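Long-range contacts in SusD superfamily protein (PDB 3MCX), which is of unknown function but, as an outer-membrane member of the SusD family that binds zinc, probably helps capture glycans at the cell surface: residues L312-N321 with M329-K337; L291-N299 with I431-L439. All coordinates share one frame; numbering follows the deposited sequence. Where two conformers were deposited one is given.

Contact 1: L312-N321 with M329-K337. With ZN (zinc ion), chain D.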
loop_
_atom_site.group_PDB
_atom_site.type_symbol
_atom_site.label_atom_id
_atom_site.label_comp_id
_atom_site.label_asym_id
_atom_site.label_seq_id
_atom_site.Cartn_x
_atom_site.Cartn_y
_atom_site.Cartn_z
ATOM N N LEU A 312 -10.801 -2.282 16.462
ATOM C CA LEU A 312 -10.724 -2.857 15.116
ATOM C C LEU A 312 -10.425 -4.352 15.097
ATOM O O LEU A 312 -10.310 -4.928 14.025
ATOM C CB LEU A 312 -9.610 -2.146 14.335
ATOM C CG LEU A 312 -9.893 -0.681 14.024
ATOM C CD1 LEU A 312 -8.631 -0.036 13.464
ATOM C CD2 LEU A 312 -11.079 -0.499 13.109
ATOM N N THR A 313 -10.285 -4.978 16.265
ATOM C CA THR A 313 -10.016 -6.423 16.366
ATOM C C THR A 313 -11.279 -7.115 16.915
ATOM O O THR A 313 -11.783 -6.763 17.981
ATOM C CB THR A 313 -8.800 -6.704 17.281
ATOM O OG1 THR A 313 -9.102 -6.320 18.627
ATOM C CG2 THR A 313 -7.575 -5.910 16.797
ATOM N N LYS A 314 -11.781 -8.106 16.184
ATOM C CA LYS A 314 -13.052 -8.741 16.458
ATOM C C LYS A 314 -12.891 -10.270 16.469
ATOM O O LYS A 314 -12.171 -10.818 15.647
ATOM C CB LYS A 314 -14.033 -8.365 15.341
ATOM C CG LYS A 314 -14.180 -6.875 15.104
ATOM C CD LYS A 314 -14.745 -6.204 16.344
ATOM C CE LYS A 314 -15.007 -4.719 16.134
ATOM N NZ LYS A 314 -15.320 -4.011 17.432
ATOM N N GLU A 315 -13.637 -10.941 17.332
ATOM C CA GLU A 315 -13.699 -12.367 17.338
ATOM C C GLU A 315 -14.614 -12.807 16.166
ATOM O O GLU A 315 -15.457 -12.048 15.727
ATOM C CB GLU A 315 -14.342 -12.759 18.646
ATOM C CG GLU A 315 -14.262 -14.149 18.919
ATOM C CD GLU A 315 -15.070 -14.669 20.121
ATOM O OE1 GLU A 315 -15.581 -13.959 21.082
ATOM O OE2 GLU A 315 -15.132 -15.913 20.067
ATOM N N SER A 316 -14.433 -14.029 15.687
ATOM C CA SER A 316 -15.332 -14.626 14.697
ATOM C C SER A 316 -16.798 -14.518 15.101
ATOM O O SER A 316 -17.197 -14.867 16.210
ATOM C CB SER A 316 -14.999 -16.110 14.543
ATOM O OG SER A 316 -15.910 -16.776 13.680
ATOM N N VAL A 317 -17.620 -14.071 14.151
ATOM C CA VAL A 317 -19.057 -14.027 14.381
ATOM C C VAL A 317 -19.662 -15.449 14.415
ATOM O O VAL A 317 -20.752 -15.668 14.946
ATOM C CB VAL A 317 -19.829 -13.134 13.351
ATOM C CG1 VAL A 317 -19.356 -11.680 13.409
ATOM C CG2 VAL A 317 -19.690 -13.688 11.924
ATOM N N ILE A 318 -18.949 -16.421 13.840
ATOM C CA ILE A 318 -19.287 -17.829 14.039
ATOM C C ILE A 318 -18.638 -18.330 15.349
ATOM O O ILE A 318 -17.416 -18.446 15.426
ATOM C CB ILE A 318 -18.771 -18.724 12.895
ATOM C CG1 ILE A 318 -19.328 -18.244 11.537
ATOM C CG2 ILE A 318 -19.066 -20.179 13.155
ATOM C CD1 ILE A 318 -18.539 -18.814 10.312
ATOM N N GLU A 319 -19.416 -18.567 16.375
ATOM C CA GLU A 319 -18.824 -19.105 17.604
ATOM C C GLU A 319 -18.355 -20.531 17.346
ATOM O O GLU A 319 -19.018 -21.298 16.675
ATOM C CB GLU A 319 -19.756 -19.013 18.821
ATOM C CG GLU A 319 -19.837 -17.586 19.431
ATOM C CD GLU A 319 -18.563 -17.113 20.115
ATOM O OE1 GLU A 319 -17.724 -17.973 20.510
ATOM O OE2 GLU A 319 -18.405 -15.873 20.198
ATOM N N ASN A 320 -17.219 -20.880 17.933
ATOM C CA ASN A 320 -16.677 -22.247 17.881
ATOM C C ASN A 320 -16.331 -22.558 16.414
ATOM O O ASN A 320 -16.595 -23.645 15.932
ATOM C CB ASN A 320 -17.630 -23.265 18.510
ATOM C CG ASN A 320 -17.967 -22.919 19.937
ATOM O OD1 ASN A 320 -17.072 -22.386 20.640
ATOM N ND2 ASN A 320 -19.181 -23.184 20.372
ATOM N N ASN A 321 -15.714 -21.583 15.770
ATOM C CA ASN A 321 -15.432 -21.649 14.335
ATOM C C ASN A 321 -14.286 -22.613 14.051
ATOM O O ASN A 321 -13.133 -22.320 14.385
ATOM C CB ASN A 321 -15.102 -20.236 13.860
ATOM C CG ASN A 321 -14.969 -20.088 12.321
ATOM O OD1 ASN A 321 -14.897 -21.094 11.601
ATOM N ND2 ASN A 321 -14.934 -18.850 11.843
HETATM N N MSE A 329 -9.291 -19.793 17.812
HETATM C CA MSE A 329 -10.765 -19.992 17.755
HETATM C C MSE A 329 -11.565 -18.821 18.327
HETATM O O MSE A 329 -12.519 -18.290 17.630
HETATM C CB MSE A 329 -11.162 -21.280 18.445
HETATM C CG MSE A 329 -12.665 -21.570 18.382
HETATM SE SE MSE A 329 -13.199 -23.240 19.132
HETATM C CE MSE A 329 -12.954 -24.313 17.577
ATOM N N HIS A 330 -11.228 -18.399 19.550
ATOM C CA HIS A 330 -11.969 -17.324 20.249
ATOM C C HIS A 330 -11.111 -16.013 20.353
ATOM O O HIS A 330 -11.493 -15.086 21.104
ATOM C CB HIS A 330 -12.556 -17.793 21.580
ATOM C CG HIS A 330 -13.523 -18.920 21.413
ATOM N ND1 HIS A 330 -14.871 -18.744 21.113
ATOM C CD2 HIS A 330 -13.320 -20.255 21.496
ATOM C CE1 HIS A 330 -15.431 -19.937 20.995
ATOM N NE2 HIS A 330 -14.522 -20.863 21.245
ATOM N N GLU A 331 -10.032 -15.921 19.606
ATOM C CA GLU A 331 -9.246 -14.723 19.642
ATOM C C GLU A 331 -9.769 -13.634 18.703
ATOM O O GLU A 331 -10.485 -13.913 17.746
ATOM C CB GLU A 331 -7.786 -15.084 19.322
ATOM C CG GLU A 331 -7.170 -16.071 20.288
ATOM C CD GLU A 331 -7.111 -15.530 21.675
ATOM O OE1 GLU A 331 -6.652 -14.370 21.825
ATOM O OE2 GLU A 331 -7.592 -16.263 22.559
ATOM N N LYS A 332 -9.431 -12.388 18.975
ATOM C CA LYS A 332 -9.917 -11.268 18.192
ATOM C C LYS A 332 -9.083 -11.064 16.927
ATOM O O LYS A 332 -8.407 -10.044 16.751
ATOM C CB LYS A 332 -9.988 -10.023 19.068
ATOM C CG LYS A 332 -10.961 -10.151 20.180
ATOM C CD LYS A 332 -11.069 -8.860 21.002
ATOM C CE LYS A 332 -12.051 -9.018 22.163
ATOM N NZ LYS A 332 -12.316 -7.649 22.740
ATOM N N VAL A 333 -9.159 -12.051 16.028
ATOM C CA VAL A 333 -8.269 -12.095 14.879
ATOM C C VAL A 333 -8.867 -11.530 13.592
ATOM O O VAL A 333 -8.200 -11.533 12.576
ATOM C CB VAL A 333 -7.782 -13.540 14.626
ATOM C CG1 VAL A 333 -7.015 -14.053 15.866
ATOM C CG2 VAL A 333 -8.951 -14.507 14.214
ATOM N N TYR A 334 -10.070 -10.950 13.641
ATOM C CA TYR A 334 -10.642 -10.350 12.435
ATOM C C TYR A 334 -10.430 -8.840 12.477
ATOM O O TYR A 334 -10.733 -8.210 13.495
ATOM C CB TYR A 334 -12.138 -10.694 12.312
ATOM C CG TYR A 334 -12.341 -12.171 12.054
ATOM C CD1 TYR A 334 -12.304 -13.057 13.068
ATOM C CD2 TYR A 334 -12.533 -12.678 10.757
ATOM C CE1 TYR A 334 -12.435 -14.412 12.866
ATOM C CE2 TYR A 334 -12.669 -14.053 10.539
ATOM C CZ TYR A 334 -12.666 -14.905 11.596
ATOM O OH TYR A 334 -12.832 -16.276 11.435
ATOM N N LEU A 335 -9.835 -8.290 11.423
ATOM C CA LEU A 335 -9.583 -6.861 11.316
ATOM C C LEU A 335 -10.818 -6.189 10.751
ATOM O O LEU A 335 -11.275 -6.598 9.672
ATOM C CB LEU A 335 -8.378 -6.633 10.394
ATOM C CG LEU A 335 -7.956 -5.173 10.220
ATOM C CD1 LEU A 335 -7.518 -4.594 11.545
ATOM C CD2 LEU A 335 -6.894 -5.013 9.110
ATOM N N ALA A 336 -11.333 -5.160 11.410
ATOM C CA ALA A 336 -12.614 -4.530 11.031
ATOM C C ALA A 336 -12.433 -3.145 10.370
ATOM O O ALA A 336 -13.323 -2.316 10.439
ATOM C CB ALA A 336 -13.538 -4.435 12.249
ATOM N N LYS A 337 -11.291 -2.887 9.755
ATOM C CA LYS A 337 -11.041 -1.608 9.106
ATOM C C LYS A 337 -11.891 -1.344 7.856
ATOM O O LYS A 337 -12.082 -0.201 7.515
ATOM C CB LYS A 337 -9.575 -1.441 8.715
ATOM C CG LYS A 337 -8.719 -0.979 9.827
ATOM C CD LYS A 337 -7.338 -0.576 9.325
ATOM C CE LYS A 337 -6.581 -0.013 10.495
ATOM N NZ LYS A 337 -5.172 0.265 10.213
HETATM ZN ZN ZN D . -16.021 -17.159 21.276
HETATM O O HOH W 1 -12.234 -15.720 16.569
HETATM O O HOH W 2 -14.959 -19.210 17.216
HETATM O O HOH W 3 -14.627 -16.849 9.594
#

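Contact 2: L291-N299 with I431-L439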
loop_
_atom_site.group_PDB
_atom_site.type_symbol
_atom_site.label_atom_id
_atom_site.label_comp_id
_atom_site.label_asym_id
_atom_site.label_seq_id
_atom_site.Cartn_x
_atom_site.Cartn_y
_atom_site.Cartn_z
ATOM N N LEU A 291 -7.525 -13.716 5.433
ATOM C CA LEU A 291 -6.651 -12.832 6.183
ATOM C C LEU A 291 -7.177 -12.723 7.595
ATOM O O LEU A 291 -8.347 -12.385 7.809
ATOM C CB LEU A 291 -6.562 -11.454 5.542
ATOM C CG LEU A 291 -5.874 -11.412 4.172
ATOM C CD1 LEU A 291 -6.292 -10.185 3.386
ATOM C CD2 LEU A 291 -4.334 -11.466 4.268
ATOM N N ILE A 292 -6.308 -13.017 8.557
ATOM C CA ILE A 292 -6.603 -12.836 9.968
ATOM C C ILE A 292 -5.381 -12.252 10.631
ATOM O O ILE A 292 -4.274 -12.336 10.088
ATOM C CB ILE A 292 -7.041 -14.121 10.673
ATOM C CG1 ILE A 292 -5.980 -15.248 10.587
ATOM C CG2 ILE A 292 -8.421 -14.606 10.100
ATOM C CD1 ILE A 292 -6.242 -16.483 11.456
ATOM N N LEU A 293 -5.573 -11.667 11.807
ATOM C CA LEU A 293 -4.484 -11.110 12.594
ATOM C C LEU A 293 -3.725 -12.216 13.307
ATOM O O LEU A 293 -4.337 -13.201 13.778
ATOM C CB LEU A 293 -5.048 -10.106 13.596
ATOM C CG LEU A 293 -5.818 -8.924 12.969
ATOM C CD1 LEU A 293 -6.597 -8.098 14.018
ATOM C CD2 LEU A 293 -4.851 -8.016 12.174
ATOM N N SER A 294 -2.405 -12.055 13.402
ATOM C CA SER A 294 -1.561 -12.998 14.110
ATOM C C SER A 294 -1.505 -12.708 15.610
ATOM O O SER A 294 -1.879 -11.625 16.082
ATOM C CB SER A 294 -0.156 -12.930 13.552
ATOM O OG SER A 294 0.432 -11.702 13.927
ATOM N N GLU A 295 -1.001 -13.665 16.339
ATOM C CA GLU A 295 -0.759 -13.447 17.757
ATOM C C GLU A 295 0.343 -12.399 17.959
ATOM O O GLU A 295 0.349 -11.676 18.961
ATOM C CB GLU A 295 -0.377 -14.737 18.464
ATOM C CG GLU A 295 -0.494 -14.644 19.965
ATOM C CD GLU A 295 0.073 -15.858 20.650
ATOM O OE1 GLU A 295 1.104 -16.382 20.133
ATOM O OE2 GLU A 295 -0.485 -16.258 21.728
ATOM N N ASP A 296 1.280 -12.302 17.018
ATOM C CA ASP A 296 2.281 -11.209 17.085
ATOM C C ASP A 296 1.580 -9.867 17.157
ATOM O O ASP A 296 1.956 -9.030 17.962
ATOM C CB ASP A 296 3.249 -11.217 15.890
ATOM C CG ASP A 296 3.799 -12.588 15.552
ATOM O OD1 ASP A 296 3.045 -13.486 15.091
ATOM O OD2 ASP A 296 5.020 -12.759 15.730
ATOM N N PHE A 297 0.582 -9.636 16.301
ATOM C CA PHE A 297 -0.122 -8.381 16.301
ATOM C C PHE A 297 -0.930 -8.164 17.574
ATOM O O PHE A 297 -0.878 -7.099 18.179
ATOM C CB PHE A 297 -1.070 -8.274 15.096
ATOM C CG PHE A 297 -1.759 -6.938 15.049
ATOM C CD1 PHE A 297 -1.029 -5.801 14.742
ATOM C CD2 PHE A 297 -3.091 -6.802 15.427
ATOM C CE1 PHE A 297 -1.625 -4.542 14.755
ATOM C CE2 PHE A 297 -3.680 -5.572 15.458
ATOM C CZ PHE A 297 -2.944 -4.433 15.124
ATOM N N LEU A 298 -1.700 -9.164 17.984
ATOM C CA LEU A 298 -2.519 -9.004 19.195
ATOM C C LEU A 298 -1.635 -8.752 20.397
ATOM O O LEU A 298 -1.950 -7.932 21.254
ATOM C CB LEU A 298 -3.471 -10.201 19.411
ATOM C CG LEU A 298 -4.584 -10.335 18.344
ATOM C CD1 LEU A 298 -5.540 -11.476 18.750
ATOM C CD2 LEU A 298 -5.345 -9.015 18.125
ATOM N N ASN A 299 -0.518 -9.465 20.483
ATOM C CA ASN A 299 0.396 -9.244 21.624
ATOM C C ASN A 299 0.902 -7.799 21.600
ATOM O O ASN A 299 0.992 -7.143 22.648
ATOM C CB ASN A 299 1.577 -10.220 21.584
ATOM C CG ASN A 299 1.228 -11.620 22.095
ATOM O OD1 ASN A 299 0.155 -11.867 22.655
ATOM N ND2 ASN A 299 2.147 -12.548 21.872
ATOM N N ILE A 431 11.983 -10.337 9.475
ATOM C CA ILE A 431 10.544 -10.531 9.734
ATOM C C ILE A 431 10.402 -11.901 10.355
ATOM O O ILE A 431 10.802 -12.887 9.739
ATOM C CB ILE A 431 9.791 -10.485 8.427
ATOM C CG1 ILE A 431 9.828 -9.074 7.844
ATOM C CG2 ILE A 431 8.338 -10.941 8.666
ATOM C CD1 ILE A 431 9.535 -9.068 6.355
ATOM N N GLU A 432 9.892 -11.985 11.592
ATOM C CA GLU A 432 9.728 -13.275 12.274
ATOM C C GLU A 432 8.247 -13.479 12.586
ATOM O O GLU A 432 7.608 -12.637 13.218
ATOM C CB GLU A 432 10.548 -13.366 13.573
ATOM C CG GLU A 432 12.071 -13.445 13.369
ATOM C CD GLU A 432 12.833 -13.628 14.681
ATOM O OE1 GLU A 432 12.863 -12.688 15.514
ATOM O OE2 GLU A 432 13.343 -14.738 14.898
ATOM N N ARG A 433 7.716 -14.600 12.127
ATOM C CA ARG A 433 6.343 -15.005 12.411
ATOM C C ARG A 433 6.385 -15.920 13.638
ATOM O O ARG A 433 6.624 -17.119 13.509
ATOM C CB ARG A 433 5.785 -15.737 11.190
ATOM C CG ARG A 433 5.445 -14.889 10.014
ATOM C CD ARG A 433 6.636 -14.488 9.082
ATOM N NE ARG A 433 6.032 -13.846 7.940
ATOM C CZ ARG A 433 5.521 -14.468 6.882
ATOM N NH1 ARG A 433 5.811 -15.731 6.608
ATOM N NH2 ARG A 433 4.782 -13.778 6.061
ATOM N N LYS A 434 6.170 -15.347 14.827
ATOM C CA LYS A 434 6.362 -16.058 16.085
ATOM C C LYS A 434 5.067 -16.528 16.750
ATOM O O LYS A 434 5.083 -17.451 17.558
ATOM C CB LYS A 434 7.131 -15.204 17.104
ATOM C CG LYS A 434 8.596 -14.961 16.714
ATOM C CD LYS A 434 9.391 -14.566 17.940
ATOM C CE LYS A 434 10.446 -13.534 17.629
ATOM N NZ LYS A 434 10.939 -12.839 18.909
ATOM N N GLY A 435 3.968 -15.904 16.353
ATOM C CA GLY A 435 2.676 -16.170 16.947
ATOM C C GLY A 435 2.224 -17.604 16.803
ATOM O O GLY A 435 2.502 -18.261 15.799
ATOM N N SER A 436 1.489 -18.093 17.796
ATOM C CA SER A 436 1.177 -19.513 17.909
ATOM C C SER A 436 0.186 -20.057 16.879
ATOM O O SER A 436 0.077 -21.292 16.765
ATOM C CB SER A 436 0.696 -19.866 19.324
ATOM O OG SER A 436 -0.566 -19.311 19.568
ATOM N N TRP A 437 -0.543 -19.191 16.178
ATOM C CA TRP A 437 -1.419 -19.671 15.118
ATOM C C TRP A 437 -0.966 -19.381 13.709
ATOM O O TRP A 437 -1.721 -19.586 12.771
ATOM C CB TRP A 437 -2.884 -19.293 15.344
ATOM C CG TRP A 437 -3.216 -17.813 15.525
ATOM C CD1 TRP A 437 -3.492 -16.913 14.562
ATOM C CD2 TRP A 437 -3.374 -17.120 16.777
ATOM N NE1 TRP A 437 -3.793 -15.693 15.111
ATOM C CE2 TRP A 437 -3.707 -15.787 16.470
ATOM C CE3 TRP A 437 -3.271 -17.501 18.124
ATOM C CZ2 TRP A 437 -3.968 -14.838 17.456
ATOM C CZ3 TRP A 437 -3.511 -16.551 19.110
ATOM C CH2 TRP A 437 -3.853 -15.238 18.770
ATOM N N HIS A 438 0.283 -18.962 13.519
ATOM C CA HIS A 438 0.823 -18.980 12.187
ATOM C C HIS A 438 0.707 -20.376 11.621
ATOM O O HIS A 438 0.779 -21.403 12.332
ATOM C CB HIS A 438 2.262 -18.489 12.186
ATOM C CG HIS A 438 2.366 -16.997 12.203
ATOM N ND1 HIS A 438 2.085 -16.211 11.100
ATOM C CD2 HIS A 438 2.714 -16.142 13.200
ATOM C CE1 HIS A 438 2.240 -14.933 11.419
ATOM N NE2 HIS A 438 2.647 -14.868 12.687
ATOM N N LEU A 439 0.568 -20.422 10.300
ATOM C CA LEU A 439 0.312 -21.702 9.671
ATOM C C LEU A 439 1.536 -22.606 9.683
ATOM O O LEU A 439 2.667 -22.131 9.559
ATOM C CB LEU A 439 -0.152 -21.532 8.238
ATOM C CG LEU A 439 -1.399 -20.705 8.092
ATOM C CD1 LEU A 439 -1.928 -20.756 6.611
ATOM C CD2 LEU A 439 -2.487 -21.066 9.090
HETATM O O HOH W 4 -0.321 -16.172 14.972
HETATM O O HOH W 5 7.254 -11.073 15.312
#

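Contact 1: L312-N321 with M329-K337
The CE1 side of the Y334 ring packs obliquely against S316, with Y334 CE1 3.4 Å from S316 CA and close to CB as well, while the K314 carbonyl oxygen sits at the ring edge in its plane. Beyond the ring, a chain of polar groups continues from the hydroxyl: water 3 is 2.6 Å from Y334 OH and also takes a weak bond from N321 ND2. That amide, turned only 13° from the ring plane, donates in addition to S316 OG, and S316 OG in turn donates to I318 O. The backbone of Y334 belongs to a pair of two-residue antiparallel strands, 313-314 and 334-335, joined by a long loop that carries the zinc site. K314 and Y334 are their hydrogen-bonded pair, K314 N giving to Y334 O and Y334 N to K314 O, and A336 N adds a bond to L312 O. V333 and Y334 together oppose K314 as a classic beta bulge, and V333 also ends the inverse gamma turn centred on K332. At the far end CD1 of L312 packs 3.6 Å from K337 CE; the K337 ammonium forms a salt bridge with E417 and hydrogen bonds to the carbonyls of E413 and V415. In the loop the zinc ion is bound by E315 OE2 at 1.9 Å and by E319 OE1 and H330 ND1. E315 reaches it because CG is anti to the backbone N (chi1 -169°) and the chain stays extended; E319 instead bends at chi2. The E319 carboxylate is nearly coplanar with the imidazole, whereas that of E315 is turned 71° from it. N320 OD1 lies at the ring edge, 3.0 Å from H330 CE1. Selenomethionine M329 lays its SE against N320 CA, and water 1 joins S316 N to the carbonyls of M329 and E331.

Contact 2: L291-N299 with I431-L439
W437, with the most surface buried here, lays its six-membered ring against E295: CB of E295 stands 3.6 Å from the ring centroid, 14° off the normal, a CH-pi contact over the face. At the ring edge NE1 gives a nearly straight bond (173°) to a lone pair of L293 O, 2.9 Å away, and L298 CD1 meets CZ2 in the ring plane. With an alanine in its place, L293 O would probably lose this donor and a gap would open facing E295 CB and beside L298 CD1. E295, extended beyond CG, carries OE1 past the indole to accept from S436 N. Three protein N-H groups and water 5 donate to the D296 carboxylate. OD2 accepts from K434 N through its syn lone pair, while G435 N and H438 NE2 reach OD1 from opposite faces of its plane, H438 at 2.8 Å. Y72 holds the other imidazole nitrogen, H438 ND1, and CB of R433 covers the centre of one face of that ring. Water 5 also donates to E432 O. S294 OG, hydrogen-bonded to the A54 carbonyl, accepts from F297 N as the N-cap. Through E295 and D296 the type I turn G435-H438 docks on the first turn of helix 295-301.

Overall arrangement
Contacts 1 and 2 have centres 14 Å apart and touch directly, with V333 as the joint. V333 O lies 2.7 Å from L293 N, probably a hydrogen bond, and V333 CG1 packs 3.5 Å from W437 CZ2, so the indole of contact 2 meets the bulge of contact 1. Helix 295-301 leads along the chain into strand 313-314, and T313 rests on F297 and L298 of that helix. The 431-439 segment returns much later in the sequence. The zinc ion belongs to contact 1: it is about 12 Å from the side chain of L298, and the side chains of W437 and H330 are about 9 Å apart.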